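Local structure of protein kinase A regulatory subunit, putative (Trypanosoma cruzi, 6FTF) at residues Cys71-Gly76 and Ala122-Cys127. The protein probably restrains a cAMP-independent protein kinase A until nucleoside ligands such as 7-cyano-7-deazainosine bind its two cyclic nucleotide-binding domains. Numbering follows the deposited sequence.
Sequences CIMEAG and ATVKVC. With 7CI (7-cyano-7-deazainosine), chain F.
Backbone hydrogen bonds join I72 and M73 to V124, which uses its N toward M73 and its O toward I72. V124 N reaches M73 O over 2.9 Å with an almost straight N-H...O (176°). V124 O takes the amide of I72 in a more bent bond and also lies 3.2 Å from C71 CA in a CA-H...O contact. The chain turns a corner at I72; just before it, C71 and K125 form an antiparallel non-hydrogen-bonded pair whose side chains share one face of the sheet. A third bond runs from backbone to side chain: A75 N points almost straight at T123 OG1, 3.0 Å away. The hydroxyl of T123 lies anti to its own carbonyl carbon (chi1 -68°), and this rotamer turns CG2 toward C71, where the methyl packs against SG at 3.7 Å. K125 CG, on the same face as C71, borders the same sulfur.

Apolar contacts divide at V124, whose two methyls serve different neighbours. CG2 abuts M73 CG at 3.5 Å, a close fit, while CG1 meets the tip of I72, CD1. Further along the strand, V126 CG2 lies against I72 CG1 at 4.1 Å, the two side chains crossing at about a right angle. F66 of strand 62-67 touches both I72 and V126, and Y84 touches I72 and M73.

Both segments reach the nucleoside. A122 N donates to O4 of 7-cyano-7-deazainosine over 3.0 Å, M73 SD packs on the ribose carbon C12, and V124 CG2 approaches O1; E113, E111, G110 and K95 supply further hydrogen bonds to the ligand. Edge strand 71-73 and its neighbour 123-126 thus form part of one sheet of the cupin-like beta roll of a cyclic nucleotide-binding domain, in which M73, V124 and, just ahead of strand 123-126, A122 line the ribose side of the nucleoside pocket.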
ATOM      1  N   CYS A  71      21.749 -10.784  11.750  1.00 13.28           N
ATOM      2  CA  CYS A  71      20.357 -10.704  12.183  1.00 13.76           C
ATOM      3  C   CYS A  71      20.047  -9.279  12.615  1.00 15.35           C
ATOM      4  O   CYS A  71      20.707  -8.739  13.508  1.00 18.01           O
ATOM      5  CB  CYS A  71      20.081 -11.665  13.336  1.00 16.60           C
ATOM      6  SG  CYS A  71      20.158 -13.378  12.849  1.00 20.55           S
ATOM      7  N   ILE A  72      19.086  -8.647  11.943  1.00 12.89           N
ATOM      8  CA  ILE A  72      18.619  -7.335  12.378  1.00 13.10           C
ATOM      9  C   ILE A  72      17.941  -7.449  13.738  1.00 12.61           C
ATOM     10  O   ILE A  72      18.082  -6.572  14.598  1.00 15.21           O
ATOM     11  CB  ILE A  72      17.692  -6.719  11.310  1.00 13.27           C
ATOM     12  CG1 ILE A  72      18.455  -6.517   9.999  1.00 14.18           C
ATOM     13  CG2 ILE A  72      17.104  -5.401  11.797  1.00 14.21           C
ATOM     14  CD1 ILE A  72      17.614  -6.079   8.832  1.00 17.35           C
ATOM     15  N   MET A  73      17.177  -8.520  13.939  1.00 12.65           N
ATOM     16  CA  MET A  73      16.524  -8.826  15.201  1.00 12.75           C
ATOM     17  C   MET A  73      16.333 -10.334  15.238  1.00 13.99           C
ATOM     18  O   MET A  73      16.331 -11.000  14.198  1.00 14.03           O
ATOM     19  CB  MET A  73      15.198  -8.072  15.351  1.00 13.70           C
ATOM     20  CG  MET A  73      14.195  -8.328  14.251  1.00 13.42           C
ATOM     21  SD  MET A  73      12.768  -7.203  14.303  1.00 13.15           S
ATOM     22  CE  MET A  73      13.540  -5.698  13.728  1.00 13.31           C
ATOM     23  N   GLU A  74      16.193 -10.864  16.449  1.00 14.85           N
ATOM     24  CA  GLU A  74      16.099 -12.302  16.661  1.00 14.70           C
ATOM     25  C   GLU A  74      14.887 -12.630  17.513  1.00 13.48           C
ATOM     26  O   GLU A  74      14.586 -11.924  18.480  1.00 15.18           O
ATOM     27  CB  GLU A  74      17.366 -12.834  17.337  1.00 17.87           C
ATOM     28  CG  GLU A  74      18.616 -12.658  16.489  1.00 30.62           C
ATOM     29  CD  GLU A  74      19.883 -13.083  17.214  1.00 38.77           C
ATOM     30  OE1 GLU A  74      19.893 -14.195  17.787  1.00 41.05           O
ATOM     31  OE2 GLU A  74      20.859 -12.299  17.214  1.00 37.25           O
ATOM     32  N   ALA A  75      14.218 -13.718  17.155  1.00 15.70           N
ATOM     33  CA  ALA A  75      13.022 -14.140  17.873  1.00 17.85           C
ATOM     34  C   ALA A  75      13.291 -14.167  19.370  1.00 16.39           C
ATOM     35  O   ALA A  75      14.308 -14.710  19.822  1.00 19.22           O
ATOM     36  CB  ALA A  75      12.598 -15.526  17.388  1.00 20.61           C
ATOM     37  N   GLY A  76      12.391 -13.549  20.141  1.00 17.09           N
ATOM     38  CA  GLY A  76      12.468 -13.518  21.589  1.00 19.25           C
ATOM     39  C   GLY A  76      13.071 -12.255  22.176  1.00 20.25           C
ATOM     40  O   GLY A  76      12.892 -11.992  23.372  1.00 21.00           O
ATOM     41  N   ALA A 122       9.769 -13.073  14.995  1.00 13.76           N
ATOM     42  CA  ALA A 122      10.537 -13.844  14.030  1.00 13.86           C
ATOM     43  C   ALA A 122      11.925 -13.242  13.873  1.00 12.79           C
ATOM     44  O   ALA A 122      12.128 -12.040  14.069  1.00 14.30           O
ATOM     45  CB  ALA A 122       9.860 -13.849  12.655  1.00 14.41           C
ATOM     46  N   THR A 123      12.891 -14.093  13.551  1.00 13.71           N
ATOM     47  CA  THR A 123      14.228 -13.623  13.243  1.00 14.29           C
ATOM     48  C   THR A 123      14.267 -13.001  11.856  1.00 13.83           C
ATOM     49  O   THR A 123      13.629 -13.486  10.918  1.00 14.75           O
ATOM     50  CB  THR A 123      15.201 -14.789  13.368  1.00 15.21           C
ATOM     51  OG1 THR A 123      15.262 -15.150  14.745  1.00 17.17           O
ATOM     52  CG2 THR A 123      16.595 -14.424  12.880  1.00 16.21           C
ATOM     53  N   VAL A 124      15.011 -11.904  11.740  1.00 12.99           N
ATOM     54  CA  VAL A 124      15.183 -11.178  10.487  1.00 11.44           C
ATOM     55  C   VAL A 124      16.654 -11.260  10.121  1.00 11.29           C
ATOM     56  O   VAL A 124      17.494 -10.685  10.820  1.00 13.39           O
ATOM     57  CB  VAL A 124      14.738  -9.721  10.630  1.00 12.10           C
ATOM     58  CG1 VAL A 124      14.956  -9.004   9.324  1.00 12.13           C
ATOM     59  CG2 VAL A 124      13.280  -9.642  11.090  1.00 12.96           C
ATOM     60  N   LYS A 125      16.970 -11.959   9.036  1.00 12.01           N
ATOM     61  CA  LYS A 125      18.356 -12.306   8.714  1.00 11.75           C
ATOM     62  C   LYS A 125      18.686 -11.845   7.301  1.00 11.87           C
ATOM     63  O   LYS A 125      18.014 -12.237   6.345  1.00 13.80           O
ATOM     64  CB  LYS A 125      18.576 -13.814   8.862  1.00 14.26           C
ATOM     65  CG  LYS A 125      20.030 -14.248   8.842  1.00 16.62           C
ATOM     66  CD  LYS A 125      20.121 -15.707   9.209  1.00 16.13           C
ATOM     67  CE  LYS A 125      21.561 -16.191   9.247  1.00 27.69           C
ATOM     68  NZ  LYS A 125      21.668 -17.520   9.912  1.00 38.68           N
ATOM     69  N   VAL A 126      19.729 -11.016   7.167  1.00 11.75           N
ATOM     70  CA  VAL A 126      20.063 -10.414   5.880  1.00 11.19           C
ATOM     71  C   VAL A 126      20.520 -11.488   4.900  1.00 12.44           C
ATOM     72  O   VAL A 126      21.332 -12.359   5.241  1.00 13.10           O
ATOM     73  CB  VAL A 126      21.149  -9.347   6.093  1.00 11.15           C
ATOM     74  CG1 VAL A 126      21.614  -8.781   4.767  1.00 12.50           C
ATOM     75  CG2 VAL A 126      20.638  -8.257   7.004  1.00 12.31           C
ATOM     76  N   CYS A 127      20.027 -11.420   3.666  1.00 12.23           N
ATOM     77  CA  CYS A 127      20.367 -12.439   2.684  1.00 14.25           C
ATOM     78  C   CYS A 127      20.954 -11.875   1.403  1.00 16.57           C
ATOM     79  O   CYS A 127      21.225 -12.648   0.472  1.00 21.41           O
ATOM     80  CB  CYS A 127      19.168 -13.350   2.377  1.00 15.73           C
ATOM     81  SG  CYS A 127      17.718 -12.525   1.732  1.00 17.26           S
TER
HETATM   82  C1  7CI F 605       8.350  -9.518  10.119  1.00 11.60           C
HETATM   83  N1  7CI F 605       7.374 -10.652  10.153  1.00 11.23           N
HETATM   84  O1  7CI F 605       9.449  -9.849  10.953  1.00 10.93           O
HETATM   85  C2  7CI F 605       6.701 -11.090   9.087  1.00 11.02           C
HETATM   86  N2  7CI F 605       6.685 -10.635   7.809  1.00 12.11           N
HETATM   87  O2  7CI F 605       8.317  -7.195   9.997  1.00 11.22           O
HETATM   88  C3  7CI F 605       5.881 -11.253   6.926  1.00 11.97           C
HETATM   89  N3  7CI F 605       5.091 -12.342   7.316  1.00 13.86           N
HETATM   90  O3  7CI F 605       8.184  -7.010  12.603  1.00 10.94           O
HETATM   91  C4  7CI F 605       5.094 -12.806   8.594  1.00 13.00           C
HETATM   92  N4  7CI F 605       5.184 -14.203  12.527  1.00 23.08           N
HETATM   93  C5  7CI F 605       5.910 -12.193   9.544  1.00 12.99           C
HETATM   94  O5  7CI F 605       4.340 -13.787   8.857  1.00 18.63           O
HETATM   95  C6  7CI F 605       6.182 -12.402  10.950  1.00 13.23           C
HETATM   96  C7  7CI F 605       7.124 -11.408  11.252  1.00 12.93           C
HETATM   97  C8  7CI F 605       5.637 -13.389  11.811  1.00 17.72           C
HETATM   98  C9  7CI F 605       7.790  -8.279  10.646  1.00 10.24           C
HETATM   99  C10 7CI F 605       8.162  -8.324  12.034  1.00 10.19           C
HETATM  100  C11 7CI F 605       9.569  -8.882  11.974  1.00 10.57           C
HETATM  101  C12 7CI F 605      10.050  -9.561  13.334  1.00 11.42           C
HETATM  102  O4  7CI F 605       9.054 -10.438  13.814  1.00 11.79           O